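UDP-N-acetylglucosamine 2-epimerase (Methanocaldococcus jannaschii, PDB 4NES) probably catalyses the reversible epimerization at C-2 of UDP-N-acetylglucosamine to UDP-N-acetylmannosamine. Local coordinates at residues D200-N211 against L277-S288. Residues are numbered along the deposited sequence; the frame is centred on the assembly and turned at random.
Sequences DYFLLTLHRAEN and LEKNAELILTDS. With UDP (uridine-5'-diphosphate), chain C; UD1 (uridine-diphosphate-N-acetylglucosamine), chain B.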
loop_
_atom_site.group_PDB
_atom_site.type_symbol
_atom_site.label_atom_id
_atom_site.label_comp_id
_atom_site.label_asym_id
_atom_site.label_seq_id
_atom_site.Cartn_x
_atom_site.Cartn_y
_atom_site.Cartn_z
ATOM N N ASP A 200 32.047 -12.249 -30.326
ATOM C CA ASP A 200 30.631 -12.614 -30.343
ATOM C C ASP A 200 30.198 -13.263 -29.031
ATOM O O ASP A 200 30.688 -14.335 -28.667
ATOM C CB ASP A 200 30.341 -13.575 -31.497
ATOM C CG ASP A 200 29.958 -12.861 -32.779
ATOM O OD1 ASP A 200 30.226 -11.646 -32.902
ATOM O OD2 ASP A 200 29.390 -13.527 -33.672
ATOM N N TYR A 201 29.280 -12.620 -28.313
ATOM C CA TYR A 201 28.760 -13.211 -27.084
ATOM C C TYR A 201 27.325 -12.787 -26.823
ATOM O O TYR A 201 26.856 -11.793 -27.373
ATOM C CB TYR A 201 29.628 -12.839 -25.879
ATOM C CG TYR A 201 29.663 -11.350 -25.584
ATOM C CD1 TYR A 201 30.614 -10.531 -26.170
ATOM C CD2 TYR A 201 28.741 -10.768 -24.719
ATOM C CE1 TYR A 201 30.656 -9.168 -25.909
ATOM C CE2 TYR A 201 28.769 -9.402 -24.455
ATOM C CZ TYR A 201 29.732 -8.610 -25.053
ATOM O OH TYR A 201 29.796 -7.255 -24.813
ATOM N N PHE A 202 26.623 -13.565 -26.004
ATOM C CA PHE A 202 25.329 -13.151 -25.478
ATOM C C PHE A 202 25.561 -12.737 -24.033
ATOM O O PHE A 202 26.346 -13.365 -23.324
ATOM C CB PHE A 202 24.309 -14.291 -25.496
ATOM C CG PHE A 202 23.930 -14.782 -26.877
ATOM C CD1 PHE A 202 24.305 -14.094 -28.021
ATOM C CD2 PHE A 202 23.168 -15.937 -27.009
ATOM C CE1 PHE A 202 23.948 -14.563 -29.280
ATOM C CE2 PHE A 202 22.798 -16.407 -28.264
ATOM C CZ PHE A 202 23.186 -15.722 -29.397
ATOM N N LEU A 203 24.883 -11.678 -23.601
ATOM C CA LEU A 203 24.975 -11.219 -22.222
ATOM C C LEU A 203 23.737 -11.651 -21.443
ATOM O O LEU A 203 22.608 -11.437 -21.894
ATOM C CB LEU A 203 25.091 -9.693 -22.204
ATOM C CG LEU A 203 25.259 -9.009 -20.845
ATOM C CD1 LEU A 203 26.576 -9.383 -20.166
ATOM C CD2 LEU A 203 25.149 -7.510 -21.010
ATOM N N LEU A 204 23.943 -12.252 -20.273
ATOM C CA LEU A 204 22.842 -12.758 -19.464
ATOM C C LEU A 204 22.819 -12.158 -18.060
ATOM O O LEU A 204 23.854 -12.096 -17.397
ATOM C CB LEU A 204 22.957 -14.283 -19.356
ATOM C CG LEU A 204 22.010 -15.028 -18.411
ATOM C CD1 LEU A 204 20.568 -14.965 -18.887
ATOM C CD2 LEU A 204 22.473 -16.484 -18.258
ATOM N N THR A 205 21.642 -11.718 -17.615
ATOM C CA THR A 205 21.402 -11.469 -16.191
ATOM C C THR A 205 20.074 -12.100 -15.810
ATOM O O THR A 205 19.165 -12.153 -16.626
ATOM C CB THR A 205 21.403 -9.962 -15.785
ATOM O OG1 THR A 205 20.181 -9.330 -16.199
ATOM C CG2 THR A 205 22.627 -9.217 -16.332
ATOM N N LEU A 206 19.963 -12.583 -14.578
ATOM C CA LEU A 206 18.754 -13.255 -14.131
ATOM C C LEU A 206 18.638 -13.105 -12.630
ATOM O O LEU A 206 19.521 -13.568 -11.905
ATOM C CB LEU A 206 18.823 -14.752 -14.477
ATOM C CG LEU A 206 17.515 -15.532 -14.306
ATOM C CD1 LEU A 206 16.611 -15.277 -15.501
ATOM C CD2 LEU A 206 17.776 -17.022 -14.140
ATOM N N HIS A 207 17.553 -12.497 -12.150
ATOM C CA HIS A 207 17.369 -12.353 -10.702
ATOM C C HIS A 207 15.934 -12.188 -10.192
ATOM O O HIS A 207 15.744 -12.003 -8.991
ATOM C CB HIS A 207 18.239 -11.211 -10.140
ATOM C CG HIS A 207 17.697 -9.836 -10.398
ATOM N ND1 HIS A 207 17.947 -9.134 -11.554
ATOM C CD2 HIS A 207 16.921 -9.027 -9.626
ATOM C CE1 HIS A 207 17.351 -7.957 -11.492
ATOM N NE2 HIS A 207 16.720 -7.867 -10.336
ATOM N N ARG A 208 14.931 -12.221 -11.066
ATOM C CA ARG A 208 13.544 -12.078 -10.591
ATOM C C ARG A 208 13.256 -13.165 -9.572
ATOM O O ARG A 208 13.621 -14.325 -9.783
ATOM C CB ARG A 208 12.535 -12.209 -11.735
ATOM C CG ARG A 208 12.554 -11.086 -12.769
ATOM C CD ARG A 208 11.613 -9.931 -12.440
ATOM N NE ARG A 208 11.992 -9.173 -11.251
ATOM C CZ ARG A 208 12.937 -8.243 -11.216
ATOM N NH1 ARG A 208 13.656 -7.963 -12.302
ATOM N NH2 ARG A 208 13.179 -7.604 -10.077
ATOM N N ALA A 209 12.584 -12.804 -8.484
ATOM C CA ALA A 209 12.251 -13.771 -7.443
ATOM C C ALA A 209 11.512 -14.975 -8.026
ATOM O O ALA A 209 11.800 -16.129 -7.676
ATOM C CB ALA A 209 11.418 -13.115 -6.351
ATOM N N GLU A 210 10.575 -14.711 -8.932
ATOM C CA GLU A 210 9.735 -15.779 -9.479
ATOM C C GLU A 210 10.516 -16.740 -10.382
ATOM O O GLU A 210 10.049 -17.842 -10.674
ATOM C CB GLU A 210 8.535 -15.187 -10.223
ATOM C CG GLU A 210 8.898 -14.184 -11.316
ATOM C CD GLU A 210 8.973 -12.730 -10.839
ATOM O OE1 GLU A 210 9.175 -12.466 -9.635
ATOM O OE2 GLU A 210 8.826 -11.838 -11.696
ATOM N N ASN A 211 11.707 -16.329 -10.816
ATOM C CA ASN A 211 12.556 -17.171 -11.659
ATOM C C ASN A 211 13.638 -17.919 -10.901
ATOM O O ASN A 211 14.000 -19.035 -11.270
ATOM C CB ASN A 211 13.256 -16.334 -12.737
ATOM C CG ASN A 211 12.373 -16.052 -13.933
ATOM O OD1 ASN A 211 11.440 -16.797 -14.228
ATOM N ND2 ASN A 211 12.684 -14.976 -14.649
ATOM N N LEU A 277 29.506 -3.965 -21.733
ATOM C CA LEU A 277 29.073 -5.322 -22.027
ATOM C C LEU A 277 27.758 -5.328 -22.810
ATOM O O LEU A 277 27.598 -6.101 -23.746
ATOM C CB LEU A 277 28.934 -6.137 -20.744
ATOM C CG LEU A 277 30.250 -6.478 -20.044
ATOM C CD1 LEU A 277 29.941 -7.080 -18.692
ATOM C CD2 LEU A 277 31.086 -7.447 -20.886
ATOM N N GLU A 278 26.816 -4.466 -22.439
ATOM C CA GLU A 278 25.553 -4.408 -23.169
ATOM C C GLU A 278 25.756 -3.941 -24.603
ATOM O O GLU A 278 25.250 -4.562 -25.549
ATOM C CB GLU A 278 24.576 -3.459 -22.482
ATOM C CG GLU A 278 24.074 -3.938 -21.139
ATOM C CD GLU A 278 23.204 -2.907 -20.467
ATOM O OE1 GLU A 278 23.560 -1.717 -20.488
ATOM O OE2 GLU A 278 22.152 -3.283 -19.921
ATOM N N LYS A 279 26.490 -2.838 -24.760
ATOM C CA LYS A 279 26.631 -2.207 -26.059
ATOM C C LYS A 279 27.229 -3.171 -27.073
ATOM O O LYS A 279 26.872 -3.151 -28.251
ATOM C CB LYS A 279 27.519 -0.963 -25.948
ATOM C CG LYS A 279 27.674 -0.203 -27.261
ATOM C CD LYS A 279 28.646 0.958 -27.138
ATOM C CE LYS A 279 28.761 1.703 -28.463
ATOM N NZ LYS A 279 29.404 0.880 -29.521
ATOM N N ASN A 280 28.127 -4.028 -26.605
ATOM C CA ASN A 280 28.877 -4.897 -27.503
ATOM C C ASN A 280 28.346 -6.325 -27.630
ATOM O O ASN A 280 28.915 -7.142 -28.341
ATOM C CB ASN A 280 30.355 -4.906 -27.104
ATOM C CG ASN A 280 31.031 -3.580 -27.373
ATOM O OD1 ASN A 280 31.387 -3.283 -28.513
ATOM N ND2 ASN A 280 31.207 -2.770 -26.335
ATOM N N ALA A 281 27.241 -6.616 -26.956
ATOM C CA ALA A 281 26.662 -7.956 -26.972
ATOM C C ALA A 281 25.957 -8.196 -28.305
ATOM O O ALA A 281 25.355 -7.278 -28.864
ATOM C CB ALA A 281 25.677 -8.100 -25.823
ATOM N N GLU A 282 26.024 -9.423 -28.819
ATOM C CA GLU A 282 25.271 -9.739 -30.031
ATOM C C GLU A 282 23.786 -9.786 -29.698
ATOM O O GLU A 282 22.936 -9.397 -30.503
ATOM C CB GLU A 282 25.725 -11.059 -30.649
ATOM C CG GLU A 282 25.006 -11.386 -31.958
ATOM C CD GLU A 282 25.545 -12.625 -32.640
ATOM O OE1 GLU A 282 26.177 -13.460 -31.959
ATOM O OE2 GLU A 282 25.329 -12.765 -33.862
ATOM N N LEU A 283 23.478 -10.260 -28.500
ATOM C CA LEU A 283 22.118 -10.157 -27.999
ATOM C C LEU A 283 22.127 -10.244 -26.473
ATOM O O LEU A 283 23.109 -10.687 -25.869
ATOM C CB LEU A 283 21.186 -11.164 -28.692
ATOM C CG LEU A 283 20.835 -12.541 -28.166
ATOM C CD1 LEU A 283 19.677 -12.393 -27.232
ATOM C CD2 LEU A 283 20.457 -13.475 -29.319
ATOM N N ILE A 284 21.071 -9.722 -25.855
ATOM C CA ILE A 284 20.964 -9.674 -24.405
ATOM C C ILE A 284 19.820 -10.583 -23.933
ATOM O O ILE A 284 18.731 -10.561 -24.498
ATOM C CB ILE A 284 20.760 -8.214 -23.933
ATOM C CG1 ILE A 284 22.042 -7.404 -24.157
ATOM C CG2 ILE A 284 20.327 -8.180 -22.476
ATOM C CD1 ILE A 284 21.853 -5.891 -24.109
ATOM N N LEU A 285 20.094 -11.412 -22.926
ATOM C CA LEU A 285 19.092 -12.298 -22.342
ATOM C C LEU A 285 18.917 -11.880 -20.901
ATOM O O LEU A 285 19.886 -11.825 -20.150
ATOM C CB LEU A 285 19.595 -13.739 -22.350
ATOM C CG LEU A 285 20.171 -14.269 -23.657
ATOM C CD1 LEU A 285 20.973 -15.551 -23.419
ATOM C CD2 LEU A 285 19.044 -14.527 -24.603
ATOM N N THR A 286 17.693 -11.574 -20.490
ATOM C CA THR A 286 17.533 -11.003 -19.164
ATOM C C THR A 286 16.143 -11.181 -18.584
ATOM O O THR A 286 15.167 -11.412 -19.309
ATOM C CB THR A 286 17.869 -9.491 -19.201
ATOM O OG1 THR A 286 18.100 -8.996 -17.873
ATOM C CG2 THR A 286 16.750 -8.688 -19.858
ATOM N N ASP A 287 16.058 -11.044 -17.265
ATOM C CA ASP A 287 14.770 -10.791 -16.634
ATOM C C ASP A 287 14.765 -9.474 -15.846
ATOM O O ASP A 287 13.850 -9.215 -15.060
ATOM C CB ASP A 287 14.276 -11.979 -15.785
ATOM C CG ASP A 287 15.112 -12.215 -14.536
ATOM O OD1 ASP A 287 16.047 -11.440 -14.268
ATOM O OD2 ASP A 287 14.801 -13.171 -13.792
ATOM N N SER A 288 15.793 -8.652 -16.058
ATOM C CA SER A 288 15.896 -7.340 -15.429
ATOM C C SER A 288 15.007 -6.300 -16.100
ATOM O O SER A 288 14.876 -6.299 -17.326
ATOM C CB SER A 288 17.344 -6.867 -15.542
ATOM O OG SER A 288 17.440 -5.488 -15.234
HETATM N N1 UDP C . 23.770 -3.323 -13.961
HETATM C C2 UDP C . 25.051 -3.021 -13.643
HETATM N N3 UDP C . 25.951 -4.013 -13.469
HETATM C C4 UDP C . 25.623 -5.318 -13.595
HETATM C C5 UDP C . 24.306 -5.669 -13.920
HETATM C C6 UDP C . 23.388 -4.627 -14.090
HETATM O O2 UDP C . 25.402 -1.845 -13.515
HETATM O O4 UDP C . 26.588 -6.301 -13.396
HETATM C "C1'" UDP C . 22.732 -2.289 -14.118
HETATM C "C2'" UDP C . 22.051 -2.192 -15.380
HETATM O "O2'" UDP C . 22.843 -1.501 -16.320
HETATM C "C3'" UDP C . 20.789 -1.526 -15.030
HETATM C "C4'" UDP C . 20.550 -1.925 -13.650
HETATM O "O4'" UDP C . 21.683 -2.633 -13.215
HETATM O "O3'" UDP C . 20.842 -0.128 -15.105
HETATM C "C5'" UDP C . 19.382 -2.836 -13.483
HETATM O "O5'" UDP C . 19.261 -3.300 -12.160
HETATM P PA UDP C . 18.679 -4.730 -11.806
HETATM O O1A UDP C . 19.449 -5.264 -10.617
HETATM O O2A UDP C . 18.788 -5.628 -13.020
HETATM O O3A UDP C . 17.185 -4.550 -11.332
HETATM P PB UDP C . 15.827 -4.253 -12.059
HETATM O O1B UDP C . 16.041 -3.227 -13.162
HETATM O O2B UDP C . 15.266 -5.549 -12.586
HETATM O O3B UDP C . 14.980 -3.719 -10.939
HETATM C "C1'" UD1 B . 15.696 -6.231 -5.104
HETATM C "C2'" UD1 B . 14.345 -5.766 -5.553
HETATM C "C3'" UD1 B . 14.167 -5.947 -6.982
HETATM C "C4'" UD1 B . 15.240 -5.345 -7.783
HETATM C "C5'" UD1 B . 16.591 -5.770 -7.266
HETATM C "C6'" UD1 B . 17.704 -5.034 -7.910
HETATM C "C7'" UD1 B . 12.530 -6.020 -3.757
HETATM C "C8'" UD1 B . 11.489 -6.915 -3.152
HETATM N "N2'" UD1 B . 13.291 -6.554 -4.863
HETATM O "O1'" UD1 B . 15.805 -7.589 -5.338
HETATM O "O3'" UD1 B . 12.899 -5.395 -7.379
HETATM O "O4'" UD1 B . 15.122 -5.712 -9.148
HETATM O "O5'" UD1 B . 16.703 -5.512 -5.870
HETATM O "O6'" UD1 B . 18.873 -5.754 -8.039
HETATM O "O7'" UD1 B . 12.721 -4.883 -3.318
HETATM N N1 UD1 B . 22.102 -9.701 -1.477
HETATM C C2 UD1 B . 23.408 -9.566 -1.237
HETATM N N3 UD1 B . 23.969 -8.359 -1.213
HETATM C C4 UD1 B . 23.241 -7.252 -1.413
HETATM C C5 UD1 B . 21.881 -7.356 -1.668
HETATM C C6 UD1 B . 21.317 -8.621 -1.701
HETATM O O2 UD1 B . 24.105 -10.544 -1.048
HETATM O O4 UD1 B . 23.836 -6.025 -1.382
HETATM C C1B UD1 B . 21.463 -11.037 -1.525
HETATM C C2B UD1 B . 21.045 -11.567 -0.213
HETATM O "O2'" UD1 B . 21.216 -12.963 -0.194
HETATM C C3B UD1 B . 19.639 -11.242 -0.158
HETATM C C4B UD1 B . 19.218 -11.444 -1.567
HETATM O O4B UD1 B . 20.306 -11.018 -2.364
HETATM O O3B UD1 B . 18.891 -12.016 0.748
HETATM C C5B UD1 B . 18.008 -10.658 -1.927
HETATM O O5B UD1 B . 18.074 -9.287 -1.630
HETATM P PA UD1 B . 16.801 -8.403 -1.715
HETATM O O1A UD1 B . 15.783 -8.935 -0.753
HETATM O O2A UD1 B . 17.181 -6.989 -1.421
HETATM O O3A UD1 B . 16.173 -8.565 -3.139
HETATM P PB UD1 B . 16.857 -8.485 -4.578
HETATM O O1B UD1 B . 16.796 -9.849 -5.183
HETATM O O2B UD1 B . 18.211 -7.834 -4.502
HETATM O O HOH W 1 29.140 -9.770 -29.258
HETATM O O HOH W 2 18.280 -9.763 -14.222
#
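The Asp287 carboxylate accepts N-H groups of His207, Arg208 and Asn211, just past strand 201-205. OD1 takes His207 N at 2.8 Å on its syn lone pair, and a water shared with Thr205 OG1 and His207 ND1. Arg208 N meets OD2 from above the carboxylate plane, 39° out of it; Asn211 ND2 meets the anti lone pair of OD2 at 2.9 Å. Asn211 OD1 accepts from Arg217 NE, and ND2 also bonds Leu305 O. Strands 201-205 and 283-286 adjoin in the parallel sheet of this GT-B fold's C-terminal Rossmann-like domain; Leu285 N meets Leu203 O at 2.7 Å. Past their C-terminal ends lie the UDP diphosphate and UD1 sugar. Bends at chi2 (-90°) and chi3 (67°) let Arg208 place NH1 on Asp287 O (3.0 Å) and UDP O2B, and NH2 on UD1 O4' and, as a salt bridge, Glu129. His207, probably an active-site residue, donates from NE2 to the same O4'; Ser288 OG donates to UDP O2A at 2.6 Å. Thr286 OG1 donates to Thr205 OG1 and, closing an ST turn, accepts from Ser288 N. Toward the N-terminal end, Tyr201 OH donates to an in-plane lone pair of Leu277 O, Ala281 CA covering the Tyr201 ring face.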